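Local coordinates for putative pterin-4-alpha-carbinolamine dehydratase (Brucella melitensis, PDB 3JST), which probably catalyses the loss of water from 4a-hydroxytetrahydrobiopterin to give 6,7-dihydrobiopterin, as a pterin carbinolamine dehydratase, at residues R32-K37 against V69-A74; S40-F45 against W62-N67. One frame throughout, in Å; residues are numbered along the deposited sequence.

Contact 1. Residues R32-K37 against V69-A74. With EDO (1,2-ethanediol), chain C.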
loop_
_atom_site.group_PDB
_atom_site.type_symbol
_atom_site.label_atom_id
_atom_site.label_comp_id
_atom_site.label_asym_id
_atom_site.label_seq_id
_atom_site.Cartn_x
_atom_site.Cartn_y
_atom_site.Cartn_z
ATOM N N ARG A 32 2.434 1.825 5.239
ATOM C CA ARG A 32 2.890 3.199 5.370
ATOM C C ARG A 32 1.796 4.037 6.034
ATOM O O ARG A 32 0.601 3.832 5.788
ATOM C CB ARG A 32 3.244 3.805 4.008
ATOM C CG ARG A 32 3.692 5.267 4.110
ATOM C CD ARG A 32 4.264 5.825 2.818
ATOM N NE ARG A 32 4.676 7.216 3.012
ATOM C CZ ARG A 32 4.973 8.081 2.043
ATOM N NH1 ARG A 32 5.333 9.321 2.363
ATOM N NH2 ARG A 32 4.919 7.726 0.761
ATOM N N SER A 33 2.222 4.969 6.876
ATOM C CA SER A 33 1.345 5.967 7.458
ATOM C C SER A 33 1.567 7.276 6.720
ATOM O O SER A 33 2.664 7.844 6.761
ATOM C CB SER A 33 1.647 6.147 8.946
ATOM O OG SER A 33 1.346 4.963 9.661
ATOM N N PHE A 34 0.532 7.726 6.018
ATOM C CA PHE A 34 0.564 8.994 5.310
ATOM C C PHE A 34 0.022 10.076 6.234
ATOM O O PHE A 34 -0.925 9.841 6.989
ATOM C CB PHE A 34 -0.285 8.928 4.038
ATOM C CG PHE A 34 0.226 7.951 3.008
ATOM C CD1 PHE A 34 1.050 8.381 1.972
ATOM C CD2 PHE A 34 -0.124 6.604 3.069
ATOM C CE1 PHE A 34 1.517 7.485 1.013
ATOM C CE2 PHE A 34 0.336 5.703 2.122
ATOM C CZ PHE A 34 1.158 6.143 1.089
ATOM N N LYS A 35 0.637 11.251 6.166
ATOM C CA LYS A 35 0.200 12.418 6.912
ATOM C C LYS A 35 0.026 13.561 5.923
ATOM O O LYS A 35 0.988 13.999 5.298
ATOM C CB LYS A 35 1.240 12.784 7.969
ATOM C CG LYS A 35 0.831 13.910 8.911
ATOM C CD LYS A 35 -0.124 13.422 9.994
ATOM C CE LYS A 35 -0.286 14.455 11.106
ATOM N NZ LYS A 35 0.997 14.707 11.822
ATOM N N PHE A 36 -1.206 14.031 5.777
ATOM C CA PHE A 36 -1.518 15.129 4.872
ATOM C C PHE A 36 -1.780 16.399 5.670
ATOM O O PHE A 36 -1.794 16.372 6.898
ATOM C CB PHE A 36 -2.716 14.750 4.009
ATOM C CG PHE A 36 -2.495 13.505 3.208
ATOM C CD1 PHE A 36 -1.769 13.551 2.025
ATOM C CD2 PHE A 36 -2.972 12.279 3.653
ATOM C CE1 PHE A 36 -1.550 12.402 1.282
ATOM C CE2 PHE A 36 -2.757 11.126 2.915
ATOM C CZ PHE A 36 -2.044 11.187 1.726
ATOM N N LYS A 37 -1.961 17.520 4.985
ATOM C CA LYS A 37 -2.156 18.784 5.687
ATOM C C LYS A 37 -3.558 18.912 6.284
ATOM O O LYS A 37 -3.742 19.622 7.272
ATOM C CB LYS A 37 -1.820 19.985 4.790
ATOM C CG LYS A 37 -2.746 20.220 3.601
ATOM C CD LYS A 37 -2.491 21.613 3.008
ATOM C CE LYS A 37 -2.878 21.696 1.538
ATOM N NZ LYS A 37 -2.037 20.791 0.696
ATOM N N VAL A 69 -3.722 8.858 7.062
ATOM C CA VAL A 69 -4.172 7.618 6.438
ATOM C C VAL A 69 -3.108 6.536 6.621
ATOM O O VAL A 69 -1.986 6.679 6.129
ATOM C CB VAL A 69 -4.461 7.776 4.924
ATOM C CG1 VAL A 69 -5.160 6.528 4.401
ATOM C CG2 VAL A 69 -5.293 9.020 4.656
ATOM N N ASP A 70 -3.461 5.474 7.348
ATOM C CA ASP A 70 -2.576 4.332 7.543
ATOM C C ASP A 70 -3.010 3.218 6.611
ATOM O O ASP A 70 -4.168 2.814 6.636
ATOM C CB ASP A 70 -2.642 3.834 8.990
ATOM C CG ASP A 70 -2.301 4.915 9.992
ATOM O OD1 ASP A 70 -1.391 5.718 9.716
ATOM O OD2 ASP A 70 -2.960 4.967 11.050
ATOM N N VAL A 71 -2.074 2.720 5.805
ATOM C CA VAL A 71 -2.361 1.693 4.811
ATOM C C VAL A 71 -1.551 0.428 5.083
ATOM O O VAL A 71 -0.344 0.502 5.329
ATOM C CB VAL A 71 -2.024 2.192 3.388
ATOM C CG1 VAL A 71 -2.412 1.148 2.345
ATOM C CG2 VAL A 71 -2.714 3.524 3.108
ATOM N N THR A 72 -2.229 -0.720 5.047
ATOM C CA THR A 72 -1.590 -2.035 5.069
ATOM C C THR A 72 -2.001 -2.816 3.819
ATOM O O THR A 72 -3.189 -2.879 3.477
ATOM C CB THR A 72 -1.994 -2.843 6.318
ATOM O OG1 THR A 72 -1.543 -2.162 7.494
ATOM C CG2 THR A 72 -1.386 -4.245 6.287
ATOM N N LEU A 73 -1.017 -3.409 3.146
ATOM C CA LEU A 73 -1.250 -4.144 1.905
ATOM C C LEU A 73 -0.741 -5.577 2.006
ATOM O O LEU A 73 0.397 -5.815 2.408
ATOM C CB LEU A 73 -0.554 -3.447 0.733
ATOM C CG LEU A 73 -0.924 -1.986 0.449
ATOM C CD1 LEU A 73 -0.020 -1.420 -0.643
ATOM C CD2 LEU A 73 -2.394 -1.836 0.070
ATOM N N ALA A 74 -1.610 -6.517 1.642
ATOM C CA ALA A 74 -1.254 -7.919 1.445
ATOM C C ALA A 74 -2.242 -8.496 0.433
ATOM O O ALA A 74 -3.303 -7.915 0.203
ATOM C CB ALA A 74 -1.327 -8.690 2.760
HETATM C C1 EDO C . -4.576 -1.089 8.537
HETATM O O1 EDO C . -5.205 -0.975 9.819
HETATM C C2 EDO C . -3.896 0.219 8.178
HETATM O O2 EDO C . -2.523 0.169 8.570
#
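Arg32 and Phe34 pair with Val71 and Val69 through two rings of antiparallel backbone hydrogen bonds. In the first, Val71 N gives a nearly straight bond (172°) to Arg32 O at 2.9 Å, while the return bond from Arg32 N is more bent. In the second, Phe34 N reaches Val69 O at 2.7 Å and Val69 N answers to Phe34 O.

Between these rings, Ser33 and Asp70 form a non-hydrogen-bonded pair, CA atoms 4.2 Å apart. Both project from the face turned away from the helices, where short polar groups suit the solvent. With Asp70 CG beside its own backbone N (chi1 -57°), the carboxylate turns toward Ser33, whose OG donates to Asp70 OD1 at 2.8 Å from above the carboxylate plane.

The other face is largely apolar. Val71 CG2 sits 3.9 Å from Phe34 CE2, and Val69 CG2 meets the edge of the Phe36 ring at CE2, 3.7 Å away. Arg32, the charged residue here, lays CD over the Phe34 ring toward its rim and bonds Asn93 OD1 through NH2. Branched and aromatic residues suit these central strands, backed by helices 39-56 and 83-96 in the antiparallel sheet of the pterin dehydratase fold.

Contact 2. Residues S40-F45 against W62-N67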
loop_
_atom_site.group_PDB
_atom_site.type_symbol
_atom_site.label_atom_id
_atom_site.label_comp_id
_atom_site.label_asym_id
_atom_site.label_seq_id
_atom_site.Cartn_x
_atom_site.Cartn_y
_atom_site.Cartn_z
ATOM N N SER A 40 -9.362 17.071 3.669
ATOM C CA SER A 40 -9.668 17.198 2.240
ATOM C C SER A 40 -8.587 16.546 1.371
ATOM O O SER A 40 -8.897 15.795 0.451
ATOM C CB SER A 40 -9.862 18.678 1.856
ATOM O OG SER A 40 -10.040 18.833 0.456
ATOM N N THR A 41 -7.325 16.826 1.686
ATOM C CA THR A 41 -6.194 16.271 0.949
ATOM C C THR A 41 -6.097 14.757 1.148
ATOM O O THR A 41 -5.873 14.018 0.188
ATOM C CB THR A 41 -4.867 16.953 1.365
ATOM O OG1 THR A 41 -5.017 18.374 1.259
ATOM C CG2 THR A 41 -3.709 16.513 0.471
ATOM N N ALA A 42 -6.279 14.304 2.389
ATOM C CA ALA A 42 -6.314 12.874 2.698
ATOM C C ALA A 42 -7.427 12.158 1.934
ATOM O O ALA A 42 -7.231 11.051 1.433
ATOM C CB ALA A 42 -6.489 12.652 4.199
ATOM N N PHE A 43 -8.598 12.787 1.858
ATOM C CA PHE A 43 -9.730 12.193 1.153
ATOM C C PHE A 43 -9.488 12.126 -0.357
ATOM O O PHE A 43 -9.851 11.140 -1.002
ATOM C CB PHE A 43 -11.027 12.949 1.439
ATOM C CG PHE A 43 -12.221 12.366 0.733
ATOM C CD1 PHE A 43 -12.642 11.081 1.021
ATOM C CD2 PHE A 43 -12.907 13.098 -0.231
ATOM C CE1 PHE A 43 -13.732 10.524 0.363
ATOM C CE2 PHE A 43 -13.997 12.552 -0.885
ATOM C CZ PHE A 43 -14.408 11.258 -0.585
ATOM N N GLY A 44 -8.877 13.168 -0.913
ATOM C CA GLY A 44 -8.462 13.158 -2.316
ATOM C C GLY A 44 -7.531 11.997 -2.629
ATOM O O GLY A 44 -7.677 11.332 -3.658
ATOM N N PHE A 45 -6.572 11.764 -1.736
ATOM C CA PHE A 45 -5.654 10.625 -1.837
ATOM C C PHE A 45 -6.424 9.307 -1.822
ATOM O O PHE A 45 -6.191 8.445 -2.661
ATOM C CB PHE A 45 -4.623 10.671 -0.697
ATOM C CG PHE A 45 -3.900 9.376 -0.462
ATOM C CD1 PHE A 45 -2.742 9.075 -1.160
ATOM C CD2 PHE A 45 -4.367 8.467 0.478
ATOM C CE1 PHE A 45 -2.073 7.879 -0.936
ATOM C CE2 PHE A 45 -3.702 7.273 0.707
ATOM C CZ PHE A 45 -2.552 6.978 -0.000
ATOM N N TRP A 62 -7.088 -0.028 5.228
ATOM C CA TRP A 62 -6.677 1.332 5.568
ATOM C C TRP A 62 -7.560 2.043 6.583
ATOM O O TRP A 62 -8.755 1.791 6.680
ATOM C CB TRP A 62 -6.458 2.195 4.307
ATOM C CG TRP A 62 -7.599 2.314 3.334
ATOM C CD1 TRP A 62 -8.823 1.698 3.393
ATOM C CD2 TRP A 62 -7.596 3.077 2.115
ATOM N NE1 TRP A 62 -9.582 2.050 2.300
ATOM C CE2 TRP A 62 -8.852 2.892 1.501
ATOM C CE3 TRP A 62 -6.653 3.910 1.490
ATOM C CZ2 TRP A 62 -9.193 3.509 0.291
ATOM C CZ3 TRP A 62 -6.992 4.521 0.285
ATOM C CH2 TRP A 62 -8.254 4.316 -0.299
ATOM N N PHE A 63 -6.914 2.916 7.353
ATOM C CA PHE A 63 -7.533 3.647 8.449
ATOM C C PHE A 63 -7.313 5.124 8.184
ATOM O O PHE A 63 -6.213 5.521 7.788
ATOM C CB PHE A 63 -6.873 3.246 9.777
ATOM C CG PHE A 63 -7.262 4.114 10.950
ATOM C CD1 PHE A 63 -8.422 3.858 11.669
ATOM C CD2 PHE A 63 -6.460 5.186 11.340
ATOM C CE1 PHE A 63 -8.779 4.657 12.754
ATOM C CE2 PHE A 63 -6.809 5.988 12.426
ATOM C CZ PHE A 63 -7.967 5.724 13.133
ATOM N N ASN A 64 -8.350 5.929 8.398
ATOM C CA ASN A 64 -8.239 7.384 8.289
ATOM C C ASN A 64 -8.783 8.063 9.542
ATOM O O ASN A 64 -9.784 7.631 10.112
ATOM C CB ASN A 64 -8.959 7.884 7.025
ATOM C CG ASN A 64 -9.223 9.384 7.040
ATOM O OD1 ASN A 64 -10.370 9.810 7.135
ATOM N ND2 ASN A 64 -8.164 10.189 6.947
ATOM N N ALA A 65 -8.082 9.103 9.979
ATOM C CA ALA A 65 -8.530 9.972 11.059
ATOM C C ALA A 65 -8.076 11.383 10.706
ATOM O O ALA A 65 -6.893 11.692 10.794
ATOM C CB ALA A 65 -7.934 9.535 12.390
ATOM N N TYR A 66 -9.020 12.215 10.271
ATOM C CA TYR A 66 -8.727 13.558 9.767
ATOM C C TYR A 66 -7.642 13.516 8.673
ATOM O O TYR A 66 -7.912 13.047 7.568
ATOM C CB TYR A 66 -8.385 14.518 10.926
ATOM C CG TYR A 66 -8.250 15.973 10.502
ATOM C CD1 TYR A 66 -9.321 16.647 9.928
ATOM C CD2 TYR A 66 -7.054 16.667 10.669
ATOM C CE1 TYR A 66 -9.206 17.967 9.520
ATOM C CE2 TYR A 66 -6.931 17.995 10.268
ATOM C CZ TYR A 66 -8.011 18.638 9.695
ATOM O OH TYR A 66 -7.906 19.954 9.300
ATOM N N ASN A 67 -6.419 13.947 8.981
ATOM C CA ASN A 67 -5.372 14.070 7.960
ATOM C C ASN A 67 -4.416 12.878 7.869
ATOM O O ASN A 67 -3.473 12.896 7.066
ATOM C CB ASN A 67 -4.573 15.359 8.181
ATOM C CG ASN A 67 -3.829 15.373 9.506
ATOM O OD1 ASN A 67 -4.190 14.664 10.448
ATOM N ND2 ASN A 67 -2.789 16.193 9.587
#
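Ala42 and Asn67 bring the helix and the end of the strand together, their CA atoms 5.5 Å apart. Residues 40-45 are an early part of helix 39-56, whereas 62-65 run as an edge strand and 66-67 turn the chain toward strand 68-73. Tyr66, with its positive phi of 52°, and Asn67 have backbone angles close to those of a type II' turn. No hydrogen bond joins the two segments; they meet through side chains and turn carbonyls.

Ala42 is small enough for the helix to settle on the turn: its CB lies 3.7 Å from Tyr66 O and 4.1 Å from Asn64 ND2. Asn64 suits this place because its amide can brace the turn from within. With CG anti to the backbone N (chi1 164°), ND2 donates to Tyr66 O at 2.9 Å, meeting that oxygen from above its carbonyl plane, and also to Arg68 O.

Farther along, Trp62 presents the edge of its six-membered ring, with CZ3 4.3 Å from Phe45 CE2. Large aromatic side chains suit this place because they span the distance from strand to helix: Trp62 also reaches Met46 and Ala49, and Phe45 packs against Met92 and Ile95. Helix 39-56 thus covers the hairpin of edge strand 61-65 and strand 68-73 in the two-layer alpha/beta sandwich of the pterin dehydratase fold, lying with helix 83-96 on one face of the sheet.

How the contacts relate
Contact 2 is nested within the chain loop that contact 1 closes, their centres about 9 Å apart. Strands 61-65 and 68-73 are sheet neighbours: Asp70 N lies 2.8 Å from Phe63 O, a probable hydrogen bond. Phe36 N is 2.8 Å from Asn67 O, also a probable hydrogen bond, which would tie the exit of strand 30-35 to the turn. Beneath the helix, Phe36 CZ comes 3.4 Å from Phe45 CG. An ethanediol, probably from the crystallisation liquor, shares a hydrogen bond with Thr72 OG1; this ligand lies about 5 Å from the Trp62 side chain. Trp62 closely follows Pro60 of the His-His-Pro motif, which serves catalysis in relatives, so strand 61-65 probably leads out of the active site.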